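PDB 6QWT: genome polyprotein from Chicken sicinivirus JSY, which probably catalyses RNA-templated RNA synthesis during viral replication, this chain being the 3Dpol RNA-dependent RNA polymerase part of the polyprotein. Local coordinates for residues S1-C6 and Y287-G292; C81-L86 and G191-A196; P149-T154 and Q273-S278; E228-D233 and V336-V341; L313-T318 and S347-F352. One frame throughout, in Å; residues are numbered along the deposited sequence.

How the contacts relate
The contacts fall into two touching pairs and one outlier. Contacts 1 and 3 share a mixed sheet: their centres are 10 Å apart, and backbone hydrogen bonds run from M289 N to S278 O (2.8 Å) and from G291 N to Y276 O (2.7 Å). Contacts 4 and 5 belong to the palm, with centres 12 Å apart; Y338 CZ meets I349 CD1 at 3.6 Å. Contact 4 pairs the strands that carry the acidic motifs expected at the active site of such polymerases. Contact 1 centres about 32 Å from it, yet S1 bonds to S239, just beyond strand 230-235. Contact 2 stands alone, its nearest atoms about 8 Å from contacts 3 and 5.

Contact 1: S1-C6 and Y287-G292; sequences SEILAC and YIMKGG
E2 and K290 both place CG anti to N (chi1 -173° and -179°), and the two chains, E2 extended and K290 extended as far as CE and bent at its last torsion, run side by side off the same face of the sheet. K290 NZ makes salt bridges to D64 and D62, and its link to E2 is secondary: E2 OE1 lies 3.7 Å from K290 NZ, a long salt bridge. M289 uses a bend instead. Folded at chi2 (-65°), it swings its methyl back over the first strand, with CE 3.7 Å from I3 CB, and brings SD to 3.5 Å from S1 OG. On the E2 and K290 face, L4 CD1 approaches I288 CG2 at 4.1 Å, and further along, I288 CG1 touches C6 CB at 3.7 Å.

The backbones illustrate how an antiparallel pair alternates. E2 with K290 and L4 with I288 are hydrogen-bonded pairs, each making two bonds, whereas I3 and M289 form a non-hydrogen-bonded pair between them. The bond from K290 N to E2 O is short, 2.6 Å, and that from L4 N to I288 O is equally direct at 2.7 Å.

The burial of S1 is consistent with the part a processed N-terminus plays in activating picornaviral polymerases. Strand 2-5 forms one border of a five-stranded mixed sheet; strand 285-290 is bonded to strand 277-282 through M289 and S278, and the G291 to Y276 bond continues just beyond them. S1 itself makes backbone bonds to G61 and to S239, which follows strand 230-235 of the palm.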
# COMPACT_ATOMS: atom_id res chain seq x y z
N SER A 1 13.64 -2.53 12.26
CA SER A 1 13.64 -3.98 12.29
C SER A 1 15.00 -4.53 12.71
O SER A 1 15.93 -3.78 13.01
CB SER A 1 13.26 -4.55 10.92
OG SER A 1 14.24 -4.22 9.95
N GLU A 2 15.10 -5.86 12.73
CA GLU A 2 16.32 -6.56 13.12
C GLU A 2 16.55 -7.67 12.11
O GLU A 2 15.66 -8.49 11.88
CB GLU A 2 16.19 -7.11 14.54
CG GLU A 2 17.45 -7.72 15.13
CD GLU A 2 17.20 -8.35 16.48
OE1 GLU A 2 16.22 -7.96 17.16
OE2 GLU A 2 17.98 -9.25 16.88
N ILE A 3 17.73 -7.68 11.50
CA ILE A 3 18.02 -8.59 10.40
C ILE A 3 18.88 -9.74 10.92
O ILE A 3 19.92 -9.52 11.55
CB ILE A 3 18.71 -7.85 9.25
CG1 ILE A 3 19.38 -8.84 8.29
CG2 ILE A 3 19.71 -6.83 9.77
CD1 ILE A 3 19.83 -8.19 7.02
N LEU A 4 18.43 -10.97 10.65
CA LEU A 4 19.06 -12.18 11.17
C LEU A 4 19.50 -13.08 10.02
O LEU A 4 19.07 -12.92 8.87
CB LEU A 4 18.09 -12.95 12.08
CG LEU A 4 17.30 -12.15 13.11
CD1 LEU A 4 16.25 -13.03 13.77
CD2 LEU A 4 18.23 -11.54 14.14
N ALA A 5 20.37 -14.03 10.35
CA ALA A 5 20.83 -15.01 9.37
C ALA A 5 19.70 -15.97 9.00
O ALA A 5 18.78 -16.20 9.78
CB ALA A 5 22.02 -15.79 9.92
N CYS A 6 19.80 -16.54 7.81
CA CYS A 6 18.76 -17.42 7.30
C CYS A 6 19.36 -18.45 6.36
O CYS A 6 20.25 -18.13 5.57
CB CYS A 6 17.67 -16.62 6.57
SG CYS A 6 16.39 -17.63 5.81
N TYR A 287 18.18 -13.80 4.24
CA TYR A 287 18.13 -13.20 5.57
C TYR A 287 16.71 -13.27 6.10
O TYR A 287 15.75 -13.50 5.36
CB TYR A 287 18.64 -11.75 5.55
CG TYR A 287 17.86 -10.84 4.63
CD1 TYR A 287 18.15 -10.78 3.27
CD2 TYR A 287 16.83 -10.05 5.11
CE1 TYR A 287 17.43 -9.95 2.42
CE2 TYR A 287 16.11 -9.22 4.27
CZ TYR A 287 16.41 -9.17 2.93
OH TYR A 287 15.70 -8.35 2.09
N ILE A 288 16.59 -13.07 7.41
CA ILE A 288 15.32 -13.02 8.11
C ILE A 288 15.17 -11.64 8.72
O ILE A 288 16.12 -11.11 9.30
CB ILE A 288 15.22 -14.12 9.19
CG1 ILE A 288 14.81 -15.45 8.56
CG2 ILE A 288 14.25 -13.72 10.30
CD1 ILE A 288 15.01 -16.65 9.48
N MET A 289 13.99 -11.04 8.55
CA MET A 289 13.68 -9.75 9.15
C MET A 289 12.82 -9.97 10.38
O MET A 289 11.74 -10.55 10.29
CB MET A 289 12.97 -8.84 8.15
CG MET A 289 13.91 -8.14 7.17
SD MET A 289 15.03 -6.98 7.99
CE MET A 289 16.27 -6.72 6.72
N LYS A 290 13.31 -9.52 11.53
CA LYS A 290 12.54 -9.52 12.78
C LYS A 290 11.97 -8.12 12.96
O LYS A 290 12.72 -7.16 13.16
CB LYS A 290 13.42 -9.93 13.96
CG LYS A 290 12.69 -9.98 15.29
CD LYS A 290 13.61 -10.51 16.39
CE LYS A 290 12.95 -10.43 17.76
NZ LYS A 290 12.80 -9.03 18.23
N GLY A 291 10.65 -8.01 12.87
CA GLY A 291 9.99 -6.72 12.82
C GLY A 291 9.74 -6.26 11.39
O GLY A 291 10.26 -6.81 10.42
N GLY A 292 8.91 -5.22 11.26
CA GLY A 292 8.51 -4.73 9.95
C GLY A 292 7.62 -5.73 9.22
O GLY A 292 7.22 -6.76 9.75

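Contact 2: C81-L86 and G191-A196; sequences CNFPPL and GGLFEA
The ring of F83 presents one face to L193, whose CD1 methyl sits over it, 4.1 Å from the ring centroid and 29° off the normal. This is a CH-pi contact displaced toward the far end of the ring, where CZ comes within 3.6 Å of L193 CD1. Y204 also stacks with the phenylalanine, and A196 CB approaches CE2 obliquely at 4.4 Å. The leucine and the phenylalanine cross at about a right angle. A trans first torsion (chi1 178°) in L193 brings CD1 against both F83 and L86 CD1.

L86 completes the cluster. Its CD1 touches L193 twice, at CA (3.8 Å) and at CD1 (3.9 Å), while CD2 leans toward A196 CB and rests 4.0 Å from G192 O. Because G192 carries no side chain, the leucine can lie close to the helix backbone. Outside the pair, L86 is bonded through its backbone to I256 and Q258, and I256 also packs on F83.

No hydrogen bond crosses between 81-86 and 191-196. Methyl groups and one aromatic face do the joining, and cohesion here probably comes mainly from hydrophobic burial and dispersion rather than from directional polar bonds.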
# COMPACT_ATOMS: atom_id res chain seq x y z
N CYS A 81 -14.02 -1.33 16.07
CA CYS A 81 -14.25 -2.20 14.92
C CYS A 81 -15.51 -3.04 15.12
O CYS A 81 -16.35 -3.14 14.22
CB CYS A 81 -13.04 -3.10 14.69
SG CYS A 81 -11.62 -2.29 13.91
N ASN A 82 -15.65 -3.65 16.30
CA ASN A 82 -16.82 -4.46 16.65
C ASN A 82 -17.05 -5.56 15.61
O ASN A 82 -18.16 -5.76 15.11
CB ASN A 82 -18.07 -3.58 16.82
CG ASN A 82 -19.20 -4.30 17.54
OD1 ASN A 82 -18.97 -5.11 18.44
ND2 ASN A 82 -20.43 -3.99 17.15
N PHE A 83 -15.98 -6.27 15.27
CA PHE A 83 -16.07 -7.37 14.32
C PHE A 83 -16.96 -8.48 14.88
O PHE A 83 -16.80 -8.86 16.05
CB PHE A 83 -14.69 -7.94 14.01
CG PHE A 83 -13.87 -7.11 13.07
CD1 PHE A 83 -12.64 -6.60 13.47
CD2 PHE A 83 -14.31 -6.85 11.79
CE1 PHE A 83 -11.88 -5.83 12.60
CE2 PHE A 83 -13.55 -6.09 10.92
CZ PHE A 83 -12.33 -5.58 11.33
N PRO A 84 -17.90 -9.01 14.10
CA PRO A 84 -18.57 -10.25 14.49
C PRO A 84 -17.64 -11.43 14.26
O PRO A 84 -16.53 -11.25 13.74
CB PRO A 84 -19.78 -10.29 13.55
CG PRO A 84 -19.30 -9.62 12.32
CD PRO A 84 -18.36 -8.52 12.79
N PRO A 85 -18.04 -12.64 14.64
CA PRO A 85 -17.22 -13.81 14.28
C PRO A 85 -17.01 -13.88 12.78
O PRO A 85 -17.95 -13.77 11.99
CB PRO A 85 -18.05 -14.99 14.80
CG PRO A 85 -18.84 -14.42 15.93
CD PRO A 85 -19.15 -13.00 15.54
N LEU A 86 -15.74 -14.02 12.38
CA LEU A 86 -15.37 -14.13 10.98
C LEU A 86 -14.92 -15.55 10.67
O LEU A 86 -14.54 -16.31 11.56
CB LEU A 86 -14.25 -13.14 10.63
CG LEU A 86 -14.56 -11.65 10.81
CD1 LEU A 86 -13.30 -10.83 10.64
CD2 LEU A 86 -15.64 -11.20 9.84
N GLY A 191 -9.32 -14.25 4.66
CA GLY A 191 -10.23 -13.79 3.62
C GLY A 191 -11.53 -13.23 4.17
O GLY A 191 -12.09 -12.27 3.62
N GLY A 192 -12.03 -13.82 5.26
CA GLY A 192 -13.20 -13.26 5.91
C GLY A 192 -12.96 -11.86 6.42
O GLY A 192 -13.82 -10.98 6.29
N LEU A 193 -11.78 -11.61 7.00
CA LEU A 193 -11.42 -10.26 7.39
C LEU A 193 -11.27 -9.35 6.18
O LEU A 193 -11.75 -8.21 6.18
CB LEU A 193 -10.14 -10.27 8.22
CG LEU A 193 -9.59 -8.91 8.68
CD1 LEU A 193 -10.55 -8.24 9.66
CD2 LEU A 193 -8.22 -9.08 9.29
N PHE A 194 -10.60 -9.85 5.13
CA PHE A 194 -10.42 -9.04 3.92
C PHE A 194 -11.76 -8.68 3.30
O PHE A 194 -11.96 -7.55 2.86
CB PHE A 194 -9.54 -9.78 2.91
CG PHE A 194 -8.14 -10.05 3.40
CD1 PHE A 194 -7.59 -9.29 4.43
CD2 PHE A 194 -7.37 -11.05 2.83
CE1 PHE A 194 -6.30 -9.54 4.88
CE2 PHE A 194 -6.08 -11.30 3.27
CZ PHE A 194 -5.55 -10.55 4.30
N GLU A 195 -12.69 -9.64 3.25
CA GLU A 195 -14.03 -9.35 2.75
C GLU A 195 -14.67 -8.21 3.52
O GLU A 195 -15.21 -7.26 2.93
CB GLU A 195 -14.91 -10.60 2.85
CG GLU A 195 -14.78 -11.56 1.69
CD GLU A 195 -15.84 -12.64 1.74
OE1 GLU A 195 -16.23 -13.06 2.85
OE2 GLU A 195 -16.30 -13.07 0.66
N ALA A 196 -14.61 -8.27 4.85
CA ALA A 196 -15.30 -7.28 5.68
C ALA A 196 -14.71 -5.89 5.50
O ALA A 196 -15.44 -4.89 5.51
CB ALA A 196 -15.24 -7.70 7.15

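Contact 3: P149-T154 and Q273-S278; sequences PDYFYT and QSIYLS
Y151 meets S274 with the far end of its side chain, and can be followed outward from CB. There CG takes the position between the backbone N and the carbonyl carbon (chi1 60°), which aims the ring at helix 267-276. Farther out, CE2 reaches S274 OG at 3.3 Å and S274 CB at 3.7 Å, with the serine oblique to the ring. CZ comes next, bordered by the same serine. At the tip, OH lies 2.8 Å from S274 OG, in a hydrogen bond. S274 OG is bonded in addition to Y271 O. Y153 CZ occupies an edge of the Y151 ring, in its plane, and a water sits toward the rim of one face, 3.1 Å from both Y151 O and S274 O.

Around these polar groups, van der Waals contacts follow. P149 CB touches S274 CB at 4.0 Å, and Y153 lays CE2 3.9 Å from S278 CB while meeting S274 O edge-on.

The contact thus sets the start of strand 152-157 against the junction where helix 267-276 passes into strand 277-282. Those two strands are parallel neighbours, bonded through Y153 with K279 and V281, while P179 and helix 180-189 flank Y151.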
# COMPACT_ATOMS: atom_id res chain seq x y z
N PRO A 149 3.69 -22.14 8.06
CA PRO A 149 3.92 -21.07 7.07
C PRO A 149 5.40 -20.71 6.94
O PRO A 149 5.85 -19.70 7.47
CB PRO A 149 3.10 -19.90 7.63
CG PRO A 149 3.04 -20.16 9.11
CD PRO A 149 3.02 -21.65 9.27
N ASP A 150 6.14 -21.55 6.20
CA ASP A 150 7.58 -21.41 6.02
C ASP A 150 7.84 -21.10 4.54
O ASP A 150 7.79 -21.99 3.69
CB ASP A 150 8.29 -22.69 6.45
CG ASP A 150 9.80 -22.58 6.42
OD1 ASP A 150 10.33 -21.46 6.24
OD2 ASP A 150 10.48 -23.62 6.58
N TYR A 151 8.12 -19.83 4.24
CA TYR A 151 8.21 -19.39 2.86
C TYR A 151 9.10 -18.16 2.78
O TYR A 151 9.39 -17.51 3.78
CB TYR A 151 6.82 -19.11 2.27
CG TYR A 151 6.05 -18.04 3.01
CD1 TYR A 151 6.17 -16.70 2.65
CD2 TYR A 151 5.20 -18.36 4.06
CE1 TYR A 151 5.48 -15.72 3.32
CE2 TYR A 151 4.50 -17.38 4.74
CZ TYR A 151 4.64 -16.06 4.36
OH TYR A 151 3.95 -15.07 5.02
N PHE A 152 9.50 -17.83 1.55
CA PHE A 152 10.43 -16.74 1.27
C PHE A 152 9.72 -15.61 0.53
O PHE A 152 8.97 -15.86 -0.43
CB PHE A 152 11.60 -17.22 0.42
CG PHE A 152 12.63 -18.02 1.18
CD1 PHE A 152 13.64 -17.38 1.87
CD2 PHE A 152 12.59 -19.40 1.17
CE1 PHE A 152 14.59 -18.11 2.56
CE2 PHE A 152 13.54 -20.14 1.87
CZ PHE A 152 14.54 -19.49 2.56
N TYR A 153 9.95 -14.37 0.96
CA TYR A 153 9.65 -13.21 0.14
C TYR A 153 10.81 -12.97 -0.82
O TYR A 153 11.97 -13.01 -0.42
CB TYR A 153 9.43 -11.97 1.01
CG TYR A 153 8.14 -11.95 1.79
CD1 TYR A 153 7.00 -11.32 1.29
CD2 TYR A 153 8.05 -12.55 3.04
CE1 TYR A 153 5.81 -11.30 2.01
CE2 TYR A 153 6.87 -12.54 3.77
CZ TYR A 153 5.75 -11.91 3.25
OH TYR A 153 4.59 -11.91 3.98
N THR A 154 10.49 -12.72 -2.09
CA THR A 154 11.49 -12.27 -3.05
C THR A 154 11.60 -10.75 -2.98
O THR A 154 10.60 -10.04 -3.10
CB THR A 154 11.13 -12.69 -4.48
OG1 THR A 154 9.83 -12.20 -4.81
CG2 THR A 154 11.14 -14.20 -4.60
N GLN A 273 3.08 -14.58 12.54
CA GLN A 273 4.50 -14.67 12.86
C GLN A 273 5.35 -14.71 11.59
O GLN A 273 6.43 -14.11 11.54
CB GLN A 273 4.79 -15.90 13.73
CG GLN A 273 6.25 -15.99 14.15
CD GLN A 273 6.52 -17.13 15.12
OE1 GLN A 273 6.02 -18.24 14.95
NE2 GLN A 273 7.33 -16.85 16.13
N SER A 274 4.87 -15.40 10.55
CA SER A 274 5.58 -15.42 9.28
C SER A 274 5.59 -14.05 8.60
O SER A 274 6.27 -13.89 7.58
CB SER A 274 4.97 -16.46 8.34
OG SER A 274 3.85 -15.94 7.64
N ILE A 275 4.87 -13.08 9.14
CA ILE A 275 4.87 -11.72 8.62
C ILE A 275 5.87 -10.84 9.35
O ILE A 275 6.63 -10.10 8.72
CB ILE A 275 3.44 -11.13 8.69
CG1 ILE A 275 2.59 -11.68 7.55
CG2 ILE A 275 3.48 -9.61 8.64
CD1 ILE A 275 1.12 -11.41 7.72
N TYR A 276 5.91 -10.90 10.69
CA TYR A 276 6.85 -10.06 11.43
C TYR A 276 8.19 -10.75 11.71
O TYR A 276 9.13 -10.07 12.13
CB TYR A 276 6.22 -9.57 12.75
CG TYR A 276 5.89 -10.62 13.79
CD1 TYR A 276 4.57 -10.98 14.03
CD2 TYR A 276 6.87 -11.21 14.58
CE1 TYR A 276 4.24 -11.91 14.99
CE2 TYR A 276 6.55 -12.15 15.55
CZ TYR A 276 5.23 -12.50 15.75
OH TYR A 276 4.89 -13.43 16.70
N LEU A 277 8.28 -12.06 11.50
CA LEU A 277 9.55 -12.80 11.54
C LEU A 277 9.66 -13.51 10.19
O LEU A 277 9.45 -14.73 10.10
CB LEU A 277 9.61 -13.77 12.72
CG LEU A 277 10.97 -14.41 13.02
CD1 LEU A 277 12.02 -13.33 13.28
CD2 LEU A 277 10.87 -15.35 14.21
N SER A 278 10.00 -12.76 9.16
CA SER A 278 9.84 -13.19 7.78
C SER A 278 11.18 -13.54 7.14
O SER A 278 12.22 -12.99 7.51
CB SER A 278 9.16 -12.09 6.95
OG SER A 278 9.91 -10.89 7.01
O HOH W 1 8.18 -15.46 5.76

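Contact 4: E228-D233 and V336-V341; sequences EVWALD and VLYATV
W230 and Y338 cross with their planes at 30° and their rings slid well apart, the five-membered ring centroid 5.1 Å from that of the tyrosine. Y338 CG sits between its backbone N and carbonyl carbon (chi1 80°), which carries the ring toward W230 CB and L232. The real overlap is W230 CB over one face of the phenol ring, 3.9 Å from its centroid, in a CH-pi contact. L232 runs at about a right angle to Y338 and touches the ring edge with CD2, 3.8 Å from CE2; it also lies alongside V336, pointing the same way. On the other face of the sheet, A231 CB meets L337 CD2 at 3.7 Å.

W230 and Y338 form a hydrogen-bonded antiparallel pair, with W230 N 2.9 Å from Y338 O and a nearly straight N-H. Toward E228 a water accepts from T340 N (2.9 Å) and donates to E228 O (2.8 Å).

D233 and D335 lie near each other on these probable motif A and C strands. The polar tips bond outside the pair, W230 NE1 to S343 OG and Y338 OH to I344 O. Backbone bonds set the pairing, strong at W230/Y338 and weak at L232/V336, while apolar side chains pack on both faces.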
# COMPACT_ATOMS: atom_id res chain seq x y z
N GLU A 228 -10.45 20.52 12.38
CA GLU A 228 -9.07 20.30 11.96
C GLU A 228 -8.88 18.84 11.57
O GLU A 228 -9.26 17.93 12.32
CB GLU A 228 -8.09 20.70 13.06
CG GLU A 228 -7.74 22.18 13.04
CD GLU A 228 -6.79 22.58 14.15
OE1 GLU A 228 -5.70 23.09 13.85
OE2 GLU A 228 -7.14 22.37 15.34
N VAL A 229 -8.31 18.62 10.39
CA VAL A 229 -7.97 17.29 9.89
C VAL A 229 -6.49 17.30 9.54
O VAL A 229 -6.01 18.26 8.91
CB VAL A 229 -8.83 16.90 8.67
CG1 VAL A 229 -8.51 15.48 8.22
CG2 VAL A 229 -10.31 17.03 9.00
N TRP A 230 -5.77 16.26 9.94
CA TRP A 230 -4.33 16.21 9.80
C TRP A 230 -3.91 15.07 8.88
O TRP A 230 -4.51 13.99 8.90
CB TRP A 230 -3.65 16.05 11.16
CG TRP A 230 -3.94 17.17 12.10
CD1 TRP A 230 -4.87 17.19 13.09
CD2 TRP A 230 -3.31 18.46 12.11
NE1 TRP A 230 -4.86 18.41 13.73
CE2 TRP A 230 -3.91 19.21 13.15
CE3 TRP A 230 -2.30 19.06 11.35
CZ2 TRP A 230 -3.53 20.51 13.44
CZ3 TRP A 230 -1.93 20.35 11.65
CH2 TRP A 230 -2.54 21.07 12.68
N ALA A 231 -2.88 15.32 8.08
CA ALA A 231 -2.25 14.30 7.26
C ALA A 231 -0.80 14.15 7.69
O ALA A 231 -0.12 15.14 7.98
CB ALA A 231 -2.31 14.66 5.77
N LEU A 232 -0.32 12.91 7.73
CA LEU A 232 1.09 12.67 7.98
C LEU A 232 1.51 11.39 7.27
O LEU A 232 0.68 10.57 6.87
CB LEU A 232 1.41 12.58 9.48
CG LEU A 232 0.70 11.54 10.35
CD1 LEU A 232 1.34 10.17 10.22
CD2 LEU A 232 0.72 12.01 11.80
N ASP A 233 2.82 11.24 7.11
CA ASP A 233 3.40 10.10 6.44
C ASP A 233 4.54 9.55 7.28
O ASP A 233 5.16 10.27 8.06
CB ASP A 233 3.91 10.48 5.04
CG ASP A 233 4.23 9.27 4.18
OD1 ASP A 233 5.40 9.11 3.77
OD2 ASP A 233 3.31 8.46 3.92
N VAL A 336 -1.99 8.51 6.12
CA VAL A 336 -2.87 8.68 7.27
C VAL A 336 -3.59 10.01 7.16
O VAL A 336 -2.98 11.05 6.92
CB VAL A 336 -2.13 8.64 8.62
CG1 VAL A 336 -3.08 9.13 9.72
CG2 VAL A 336 -1.61 7.26 8.88
N LEU A 337 -4.90 9.95 7.38
CA LEU A 337 -5.65 11.10 7.83
C LEU A 337 -6.20 10.84 9.22
O LEU A 337 -6.64 9.72 9.52
CB LEU A 337 -6.82 11.44 6.87
CG LEU A 337 -6.51 11.76 5.41
CD1 LEU A 337 -7.81 12.08 4.67
CD2 LEU A 337 -5.54 12.91 5.32
N TYR A 338 -6.20 11.85 10.08
CA TYR A 338 -6.81 11.70 11.40
C TYR A 338 -7.37 13.04 11.85
O TYR A 338 -6.96 14.10 11.38
CB TYR A 338 -5.82 11.13 12.43
CG TYR A 338 -4.85 12.13 13.02
CD1 TYR A 338 -5.20 12.90 14.12
CD2 TYR A 338 -3.56 12.26 12.51
CE1 TYR A 338 -4.32 13.80 14.68
CE2 TYR A 338 -2.67 13.16 13.07
CZ TYR A 338 -3.05 13.93 14.15
OH TYR A 338 -2.17 14.82 14.71
N ALA A 339 -8.33 12.96 12.77
CA ALA A 339 -8.94 14.14 13.36
C ALA A 339 -9.46 13.76 14.74
O ALA A 339 -10.03 12.67 14.91
CB ALA A 339 -10.07 14.67 12.48
N THR A 340 -9.25 14.64 15.71
CA THR A 340 -9.73 14.45 17.07
C THR A 340 -10.39 15.73 17.57
O THR A 340 -10.09 16.82 17.09
CB THR A 340 -8.60 14.06 18.04
OG1 THR A 340 -7.66 15.14 18.14
CG2 THR A 340 -7.88 12.80 17.56
N VAL A 341 -11.29 15.57 18.53
CA VAL A 341 -11.88 16.70 19.24
C VAL A 341 -11.66 16.49 20.73
O VAL A 341 -12.24 15.56 21.32
CB VAL A 341 -13.38 16.85 18.92
CG1 VAL A 341 -13.99 17.95 19.78
CG2 VAL A 341 -13.59 17.15 17.45
O HOH W 2 -8.07 17.11 14.67
O HOH W 3 -10.74 19.33 15.31

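Contact 5: L313-T318 and S347-F352; sequences LSAMLT and SFIADF
S314 opens the contact by touching F352: its OG lies 3.8 Å from CE2, while that hydroxyl also bonds to S311 O and W67 NE1. A315 follows and is central. Its CA sits over one face of the F352 ring, 3.9 Å from the centroid and 26° off the normal, a CH-pi contact, and its CB presses on CD2 at 3.4 Å. The same methyl also meets I349 CG2 at 4.0 Å. M316 then runs alongside I349, pointing the same way, with CG near I349 CD1.

T318 has a dual role. OG1 donates a hydrogen bond to A315 O (2.8 Å), tying the residue back on the helix end, and CG2 packs 3.6 Å from F352 CE1. F348 turns its edge to this polar pair: CE1 lies 3.3 Å from A315 O, in the ring plane, and CZ lies 3.4 Å from T318 OG1. Aromatic C-H edges carry slight positive charge, so this orientation is probably favourable.

F348 and F352 hold CG anti to the backbone N (chi1 -180° and 166°), which extends both rings toward the end of helix 298-316. One turn apart on helix 346-356, they grip it. I349 and M316 reach Y338 and T340 of strand 335-340. Two helices packed against one side of the antiparallel sheet is the arrangement found in the polymerase palm, here most likely those of motifs B and D.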
# COMPACT_ATOMS: atom_id res chain seq x y z
N LEU A 313 -3.35 5.46 17.82
CA LEU A 313 -4.16 5.49 19.04
C LEU A 313 -3.29 5.39 20.29
O LEU A 313 -3.58 6.04 21.30
CB LEU A 313 -5.19 4.35 19.00
CG LEU A 313 -6.35 4.53 18.01
CD1 LEU A 313 -7.02 3.20 17.71
CD2 LEU A 313 -7.37 5.52 18.54
N SER A 314 -2.21 4.60 20.23
CA SER A 314 -1.33 4.50 21.40
C SER A 314 -0.63 5.82 21.68
O SER A 314 -0.24 6.09 22.82
CB SER A 314 -0.31 3.37 21.20
OG SER A 314 0.76 3.78 20.37
N ALA A 315 -0.46 6.66 20.65
CA ALA A 315 0.10 7.99 20.84
C ALA A 315 -0.93 8.96 21.40
O ALA A 315 -0.63 9.75 22.30
CB ALA A 315 0.66 8.52 19.52
N MET A 316 -2.15 8.92 20.86
CA MET A 316 -3.19 9.84 21.32
C MET A 316 -3.65 9.50 22.73
O MET A 316 -4.03 10.41 23.49
CB MET A 316 -4.36 9.82 20.33
CG MET A 316 -3.92 10.06 18.87
SD MET A 316 -5.25 9.97 17.63
CE MET A 316 -6.37 8.84 18.44
N LEU A 317 -3.58 8.23 23.13
CA LEU A 317 -4.00 7.83 24.46
C LEU A 317 -3.12 8.44 25.56
O LEU A 317 -3.56 8.50 26.71
CB LEU A 317 -3.98 6.30 24.58
CG LEU A 317 -5.24 5.60 24.06
CD1 LEU A 317 -5.02 4.10 23.98
CD2 LEU A 317 -6.44 5.94 24.93
N THR A 318 -1.91 8.88 25.23
CA THR A 318 -1.05 9.54 26.20
C THR A 318 -1.34 11.04 26.32
O THR A 318 -0.76 11.69 27.20
CB THR A 318 0.43 9.33 25.85
OG1 THR A 318 0.77 10.13 24.71
CG2 THR A 318 0.70 7.87 25.55
N SER A 347 2.63 17.29 15.97
CA SER A 347 3.84 17.46 16.77
C SER A 347 3.83 16.53 17.98
O SER A 347 4.84 15.90 18.30
CB SER A 347 3.97 18.91 17.23
OG SER A 347 4.69 19.68 16.28
N PHE A 348 2.68 16.42 18.65
CA PHE A 348 2.58 15.57 19.83
C PHE A 348 2.79 14.11 19.48
O PHE A 348 3.49 13.38 20.19
CB PHE A 348 1.22 15.78 20.49
CG PHE A 348 1.01 14.95 21.73
CD1 PHE A 348 0.45 13.69 21.65
CD2 PHE A 348 1.37 15.45 22.97
CE1 PHE A 348 0.26 12.93 22.79
CE2 PHE A 348 1.17 14.70 24.11
CZ PHE A 348 0.62 13.43 24.02
N ILE A 349 2.19 13.65 18.38
CA ILE A 349 2.34 12.26 17.97
C ILE A 349 3.79 11.98 17.57
O ILE A 349 4.35 10.94 17.91
CB ILE A 349 1.35 11.93 16.83
CG1 ILE A 349 -0.09 12.03 17.34
CG2 ILE A 349 1.63 10.55 16.25
CD1 ILE A 349 -1.12 11.71 16.28
N ALA A 350 4.41 12.92 16.85
CA ALA A 350 5.81 12.75 16.46
C ALA A 350 6.72 12.62 17.67
O ALA A 350 7.62 11.77 17.69
CB ALA A 350 6.25 13.93 15.58
N ASP A 351 6.50 13.45 18.69
CA ASP A 351 7.36 13.41 19.88
C ASP A 351 7.15 12.13 20.67
O ASP A 351 8.12 11.56 21.20
CB ASP A 351 7.10 14.64 20.75
CG ASP A 351 7.51 15.94 20.08
OD1 ASP A 351 6.81 16.96 20.27
OD2 ASP A 351 8.53 15.95 19.36
N PHE A 352 5.91 11.65 20.77
CA PHE A 352 5.68 10.37 21.44
C PHE A 352 6.35 9.23 20.69
O PHE A 352 6.94 8.34 21.32
CB PHE A 352 4.18 10.09 21.57
CG PHE A 352 3.87 8.67 21.95
CD1 PHE A 352 3.89 8.27 23.27
CD2 PHE A 352 3.60 7.72 20.97
CE1 PHE A 352 3.62 6.96 23.63
CE2 PHE A 352 3.34 6.40 21.32
CZ PHE A 352 3.35 6.02 22.64